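Local coordinates for protein glutaredoxin 1 (PDB 3MSZ) that probably reduces protein disulfides as a small glutaredoxin of the thioredoxin superfamily, and binds glutathione, at residues D37-A40 against Q41-K44; C17-A20 against K21-F24. All blocks are in the same frame, centred on the assembly; numbering follows the deposited sequence. Where two conformers were deposited one is given.

How the contacts relate
Both contacts are local ones within a helix: contact 2 takes up most of helix 15-26, and contact 1 covers the loop and first turn of helix 39-50. Between the two helices the chain runs through strand 32-35, an outer strand of the central sheet. Their centres are 21 Å apart and their nearest atoms about 8 Å, so they do not touch. Glutathione lies nearer contact 2, about 7 Å from the side chain of Cys17, which can form a disulfide with Cys14; the side chain of Arg42 in contact 1 is about 10 Å from it and about 3 Å from a bound cacodylate ion.

Contact 1 of 2, residues D37-A40 against Q41-K44; sequences DDYA and QRSK
Arg42 reaches back over the start of its own helix and gives NH2 to the carbonyl oxygen of Asp37, an almost straight bond of 2.7 Å from Arg42 NH2 to Asp37 O. The acceptor lies in the guanidinium plane, while the nitrogen stands above the plane of the carbonyl and misses its lone pairs. A second grip comes from Ile36, whose carbonyl takes the NE proton, and the bend at chi3 (-58°) turns the head back toward these two oxygens. One guanidinium face rests over Asp38 O and Tyr39 CA. In the first turn, Arg42 N bonds to Asp38 O at 3.0 Å.

Asp38 is the N-cap of helix 39-50. With CG set between its backbone N and carbonyl carbon (chi1 72°), its carboxylate turns back over the turn, and OD2 accepts a weak capping bond from Gln41 N at 3.4 Å.

Tyr39 O takes two donors from Ser43: the backbone N at 2.9 Å, and the hydroxyl, with Ser43 OG 3.0 Å from Tyr39 O. Lys44 N continues the helical pattern to Ala40 O. Farther out, Asp37 N gives its proton to a water at 2.8 Å, which in turn makes a weak bond to Gln41 OE1. The Asp37 carboxylate is engaged by the loop after strand 6-10, where OD1 accepts from Asn12 N; both Asp37 and Arg42 also touch Arg11.

The helix start is thus held chiefly by Arg42, which ties the preceding loop to the first turn through Asp37 O and Ile36 O, and by the double acceptance at Tyr39 O. The Asp38 cap is a weak addition, though a carboxylate at this end is also placed to interact favourably with the helix dipole.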
ATOM      1  N   ASP A  37      -9.107   4.829  -9.232  1.00 29.11           N
ATOM      2  CA  ASP A  37      -9.758   6.099  -8.862  1.00 33.39           C
ATOM      3  C   ASP A  37     -11.246   5.946  -8.535  1.00 32.17           C
ATOM      4  O   ASP A  37     -11.757   6.528  -7.568  1.00 36.45           O
ATOM      5  CB  ASP A  37      -9.555   7.180  -9.931  1.00 37.74           C
ATOM      6  CG  ASP A  37      -8.226   7.951  -9.761  1.00 41.01           C
ATOM      7  OD1 ASP A  37      -7.501   7.740  -8.753  1.00 39.62           O
ATOM      8  OD2 ASP A  37      -7.911   8.778 -10.645  1.00 41.91           O
ATOM      9  N   ASP A  38     -11.950   5.136  -9.298  1.00 23.78           N
ATOM     10  CA  ASP A  38     -13.401   5.151  -9.075  1.00 32.89           C
ATOM     11  C   ASP A  38     -13.898   4.307  -7.896  1.00 31.88           C
ATOM     12  O   ASP A  38     -13.287   3.292  -7.497  1.00 34.01           O
ATOM     13  CB  ASP A  38     -14.209   4.934 -10.360  1.00 42.02           C
ATOM     14  CG  ASP A  38     -14.128   3.528 -10.862  1.00 61.41           C
ATOM     15  OD1 ASP A  38     -12.988   3.069 -11.096  1.00 72.28           O
ATOM     16  OD2 ASP A  38     -15.194   2.890 -11.037  1.00 65.55           O
ATOM     17  N   TYR A  39     -14.995   4.768  -7.317  1.00 29.08           N
ATOM     18  CA  TYR A  39     -15.541   4.141  -6.134  1.00 33.72           C
ATOM     19  C   TYR A  39     -15.882   2.685  -6.442  1.00 33.62           C
ATOM     20  O   TYR A  39     -15.571   1.799  -5.640  1.00 31.48           O
ATOM     21  CB  TYR A  39     -16.766   4.904  -5.649  1.00 36.22           C
ATOM     22  CG  TYR A  39     -17.431   4.295  -4.426  1.00 37.50           C
ATOM     23  CD1 TYR A  39     -16.997   4.617  -3.152  1.00 38.73           C
ATOM     24  CD2 TYR A  39     -18.506   3.407  -4.556  1.00 39.17           C
ATOM     25  CE1 TYR A  39     -17.609   4.072  -2.033  1.00 48.49           C
ATOM     26  CE2 TYR A  39     -19.133   2.863  -3.438  1.00 43.22           C
ATOM     27  CZ  TYR A  39     -18.678   3.200  -2.183  1.00 49.11           C
ATOM     28  OH  TYR A  39     -19.272   2.671  -1.061  1.00 56.51           O
ATOM     29  N   ALA A  40     -16.477   2.439  -7.611  1.00 33.57           N
ATOM     30  CA  ALA A  40     -16.821   1.064  -8.023  1.00 29.64           C
ATOM     31  C   ALA A  40     -15.615   0.115  -8.065  1.00 34.32           C
ATOM     32  O   ALA A  40     -15.666  -0.994  -7.523  1.00 35.40           O
ATOM     33  CB  ALA A  40     -17.567   1.048  -9.361  1.00 26.81           C
ATOM     34  N   GLN A  41     -14.540   0.541  -8.719  1.00 30.84           N
ATOM     35  CA  GLN A  41     -13.314  -0.245  -8.781  1.00 32.34           C
ATOM     36  C   GLN A  41     -12.678  -0.460  -7.413  1.00 30.73           C
ATOM     37  O   GLN A  41     -12.141  -1.524  -7.144  1.00 30.99           O
ATOM     38  CB  GLN A  41     -12.269   0.422  -9.694  1.00 42.69           C
ATOM     39  CG  GLN A  41     -12.490   0.307 -11.202  1.00 51.13           C
ATOM     40  CD  GLN A  41     -11.419   1.074 -12.025  1.00 74.77           C
ATOM     41  OE1 GLN A  41     -10.653   1.893 -11.495  1.00 70.70           O
ATOM     42  NE2 GLN A  41     -11.379   0.804 -13.325  1.00 77.47           N
ATOM     43  N   ARG A  42     -12.688   0.556  -6.563  1.00 28.84           N
ATOM     44  CA  ARG A  42     -12.075   0.413  -5.243  1.00 26.66           C
ATOM     45  C   ARG A  42     -12.848  -0.549  -4.364  1.00 26.30           C
ATOM     46  O   ARG A  42     -12.249  -1.365  -3.659  1.00 27.22           O
ATOM     47  CB  ARG A  42     -11.904   1.755  -4.526  1.00 24.41           C
ATOM     48  CG  ARG A  42     -10.430   2.218  -4.466  1.00 31.25           C
ATOM     49  CD  ARG A  42     -10.264   3.627  -3.899  1.00 28.59           C
ATOM     50  NE  ARG A  42     -11.015   4.615  -4.678  1.00 28.77           N
ATOM     51  CZ  ARG A  42     -12.128   5.219  -4.258  1.00 32.78           C
ATOM     52  NH1 ARG A  42     -12.614   4.957  -3.055  1.00 34.28           N
ATOM     53  NH2 ARG A  42     -12.752   6.102  -5.043  1.00 36.43           N
ATOM     54  N   SER A  43     -14.172  -0.474  -4.387  1.00 25.62           N
ATOM     55  CA  SER A  43     -14.925  -1.330  -3.466  1.00 27.97           C
ATOM     56  C   SER A  43     -14.825  -2.782  -3.890  1.00 23.80           C
ATOM     57  O   SER A  43     -14.864  -3.671  -3.055  1.00 24.06           O
ATOM     58  CB  SER A  43     -16.383  -0.899  -3.315  1.00 35.84           C
ATOM     59  OG  SER A  43     -16.956  -0.686  -4.565  1.00 42.75           O
ATOM     60  N   LYS A  44     -14.685  -3.008  -5.195  1.00 26.43           N
ATOM     61  CA  LYS A  44     -14.489  -4.347  -5.723  1.00 30.25           C
ATOM     62  C   LYS A  44     -13.115  -4.886  -5.304  1.00 27.60           C
ATOM     63  O   LYS A  44     -12.969  -6.042  -4.941  1.00 22.28           O
ATOM     64  CB  LYS A  44     -14.611  -4.342  -7.250  1.00 34.20           C
ATOM     65  CG  LYS A  44     -14.635  -5.745  -7.891  1.00 50.62           C
ATOM     66  CD  LYS A  44     -14.451  -5.708  -9.426  1.00 59.96           C
ATOM     67  CE  LYS A  44     -14.554  -7.110 -10.061  1.00 65.75           C
ATOM     68  NZ  LYS A  44     -14.386  -7.111 -11.562  1.00 68.13           N
TER
HETATM   69  O   HOH W   1      -8.340   4.378 -11.884  1.00 42.49           O

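Contact 2 of 2, residues C17-A20 against K21-F24; sequences CVWA and KQWF
Gln22 carries CG anti to its backbone N (chi1 177°) and Trp19 has CG beside its own (chi1 -53°), which lays the two side chains alongside each other, pointing the same way. Gln22 NE2 comes within 3.7 Å of Trp19 CE3, approaching the indole obliquely, with amide and ring planes 31° apart. A water helps orient the amide: it accepts from Gln22 NE2 at 2.7 Å and donates to Trp19 O, which also receives Trp23 N. On another flank, a bend at chi3 (-84°) folds Lys21 back along the helix until CE is 3.3 Å from Cys17 O; NZ makes a salt bridge to Glu33 on strand 32-35.

This is helix 15-26 of the beta-alpha-beta unit that opens the thioredoxin fold, with Cys17 the second cysteine of the CxxC pair at its start. Backbone bonds run from Lys21 N to Cys17 O and from Gln22 N to Val18 O, the latter 2.8 Å. Phe24 CD2 lies 3.1 Å from Ala20 O, the acceptor for Phe24 N, and its ring packs on Val6 and Ile8 of strand 6-10. Trp23 CE3 sits 3.7 Å above the Phe24 ring near its rim; both touch Leu78, Trp23 also Ile85, while Ala20 meets Phe75.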
ATOM      1  N   CYS A  17      -1.675   8.551   0.054  0.51 20.15           N
ATOM      2  CA  CYS A  17      -1.048   7.780  -1.023  0.51 19.71           C
ATOM      3  C   CYS A  17       0.240   8.451  -1.492  0.51 21.37           C
ATOM      4  O   CYS A  17       1.216   7.777  -1.807  0.51 22.44           O
ATOM      5  CB  CYS A  17      -2.002   7.602  -2.214  0.51 19.36           C
ATOM      6  SG  CYS A  17      -3.286   6.358  -1.951  0.51 25.43           S
ATOM      7  N   VAL A  18       0.247   9.780  -1.537  1.00 20.95           N
ATOM      8  CA  VAL A  18       1.462  10.518  -1.956  1.00 20.15           C
ATOM      9  C   VAL A  18       2.522  10.417  -0.831  1.00 22.18           C
ATOM     10  O   VAL A  18       3.695  10.227  -1.118  1.00 19.81           O
ATOM     11  CB  VAL A  18       1.127  12.004  -2.364  1.00 25.22           C
ATOM     12  CG1 VAL A  18       2.408  12.905  -2.494  1.00 20.91           C
ATOM     13  CG2 VAL A  18       0.372  12.014  -3.668  1.00 30.24           C
ATOM     14  N   TRP A  19       2.106  10.515   0.446  1.00 18.14           N
ATOM     15  CA  TRP A  19       3.082  10.383   1.536  1.00 21.84           C
ATOM     16  C   TRP A  19       3.753   9.014   1.505  1.00 22.35           C
ATOM     17  O   TRP A  19       4.928   8.886   1.802  1.00 19.92           O
ATOM     18  CB  TRP A  19       2.470  10.608   2.924  1.00 20.40           C
ATOM     19  CG  TRP A  19       1.724  11.898   3.055  1.00 23.07           C
ATOM     20  CD1 TRP A  19       0.579  12.111   3.776  1.00 23.02           C
ATOM     21  CD2 TRP A  19       2.039  13.146   2.419  1.00 19.99           C
ATOM     22  NE1 TRP A  19       0.165  13.423   3.632  1.00 22.05           N
ATOM     23  CE2 TRP A  19       1.062  14.083   2.826  1.00 25.88           C
ATOM     24  CE3 TRP A  19       3.082  13.581   1.581  1.00 18.73           C
ATOM     25  CZ2 TRP A  19       1.074  15.420   2.396  1.00 29.39           C
ATOM     26  CZ3 TRP A  19       3.088  14.915   1.161  1.00 23.83           C
ATOM     27  CH2 TRP A  19       2.084  15.804   1.558  1.00 24.12           C
ATOM     28  N   ALA A  20       3.000   7.991   1.160  1.00 15.97           N
ATOM     29  CA  ALA A  20       3.558   6.647   1.136  1.00 20.61           C
ATOM     30  C   ALA A  20       4.582   6.510   0.031  1.00 22.66           C
ATOM     31  O   ALA A  20       5.688   5.962   0.235  1.00 21.95           O
ATOM     32  CB  ALA A  20       2.404   5.582   0.950  1.00 20.51           C
ATOM     33  N   LYS A  21       4.206   6.950  -1.167  1.00 24.76           N
ATOM     34  CA  LYS A  21       5.122   6.906  -2.332  1.00 25.90           C
ATOM     35  C   LYS A  21       6.373   7.736  -2.075  1.00 25.86           C
ATOM     36  O   LYS A  21       7.490   7.310  -2.362  1.00 28.60           O
ATOM     37  CB  LYS A  21       4.416   7.404  -3.590  1.00 26.95           C
ATOM     38  CG  LYS A  21       3.322   6.454  -4.063  1.00 28.05           C
ATOM     39  CD  LYS A  21       2.691   6.905  -5.379  1.00 29.25           C
ATOM     40  CE  LYS A  21       1.588   7.926  -5.122  1.00 33.43           C
ATOM     41  NZ  LYS A  21       0.923   8.367  -6.391  1.00 38.02           N
ATOM     42  N   GLN A  22       6.169   8.938  -1.549  1.00 23.11           N
ATOM     43  CA  GLN A  22       7.278   9.818  -1.216  1.00 22.22           C
ATOM     44  C   GLN A  22       8.260   9.151  -0.262  1.00 23.74           C
ATOM     45  O   GLN A  22       9.477   9.319  -0.390  1.00 22.45           O
ATOM     46  CB  GLN A  22       6.738  11.080  -0.557  1.00 21.14           C
ATOM     47  CG  GLN A  22       7.818  12.012  -0.117  1.00 26.38           C
ATOM     48  CD  GLN A  22       7.242  13.286   0.520  1.00 30.66           C
ATOM     49  OE1 GLN A  22       7.244  14.353  -0.087  1.00 34.37           O
ATOM     50  NE2 GLN A  22       6.739  13.158   1.738  1.00 21.39           N
ATOM     51  N   TRP A  23       7.737   8.387   0.695  1.00 20.62           N
ATOM     52  CA  TRP A  23       8.613   7.677   1.620  1.00 25.74           C
ATOM     53  C   TRP A  23       9.514   6.672   0.882  1.00 24.79           C
ATOM     54  O   TRP A  23      10.724   6.583   1.133  1.00 22.54           O
ATOM     55  CB  TRP A  23       7.808   6.959   2.716  1.00 28.52           C
ATOM     56  CG  TRP A  23       8.695   6.371   3.793  1.00 31.54           C
ATOM     57  CD1 TRP A  23       9.166   7.018   4.918  1.00 37.24           C
ATOM     58  CD2 TRP A  23       9.262   5.049   3.829  1.00 27.98           C
ATOM     59  NE1 TRP A  23       9.972   6.171   5.647  1.00 38.29           N
ATOM     60  CE2 TRP A  23      10.043   4.956   5.013  1.00 35.18           C
ATOM     61  CE3 TRP A  23       9.185   3.938   2.985  1.00 25.12           C
ATOM     62  CZ2 TRP A  23      10.734   3.779   5.382  1.00 31.15           C
ATOM     63  CZ3 TRP A  23       9.886   2.759   3.353  1.00 36.45           C
ATOM     64  CH2 TRP A  23      10.653   2.703   4.538  1.00 34.15           C
ATOM     65  N   PHE A  24       8.919   5.887  -0.004  1.00 24.21           N
ATOM     66  CA  PHE A  24       9.687   4.914  -0.773  1.00 29.58           C
ATOM     67  C   PHE A  24      10.714   5.618  -1.656  1.00 29.24           C
ATOM     68  O   PHE A  24      11.878   5.208  -1.711  1.00 26.26           O
ATOM     69  CB  PHE A  24       8.756   4.015  -1.594  1.00 28.23           C
ATOM     70  CG  PHE A  24       8.030   2.996  -0.748  1.00 27.12           C
ATOM     71  CD1 PHE A  24       8.735   1.954  -0.143  1.00 28.46           C
ATOM     72  CD2 PHE A  24       6.667   3.090  -0.534  1.00 29.81           C
ATOM     73  CE1 PHE A  24       8.089   1.016   0.672  1.00 31.16           C
ATOM     74  CE2 PHE A  24       6.003   2.145   0.259  1.00 31.04           C
ATOM     75  CZ  PHE A  24       6.727   1.111   0.871  1.00 27.43           C
TER
HETATM   76  O   HOH W   2       6.243  10.872   3.112  1.00 29.37           O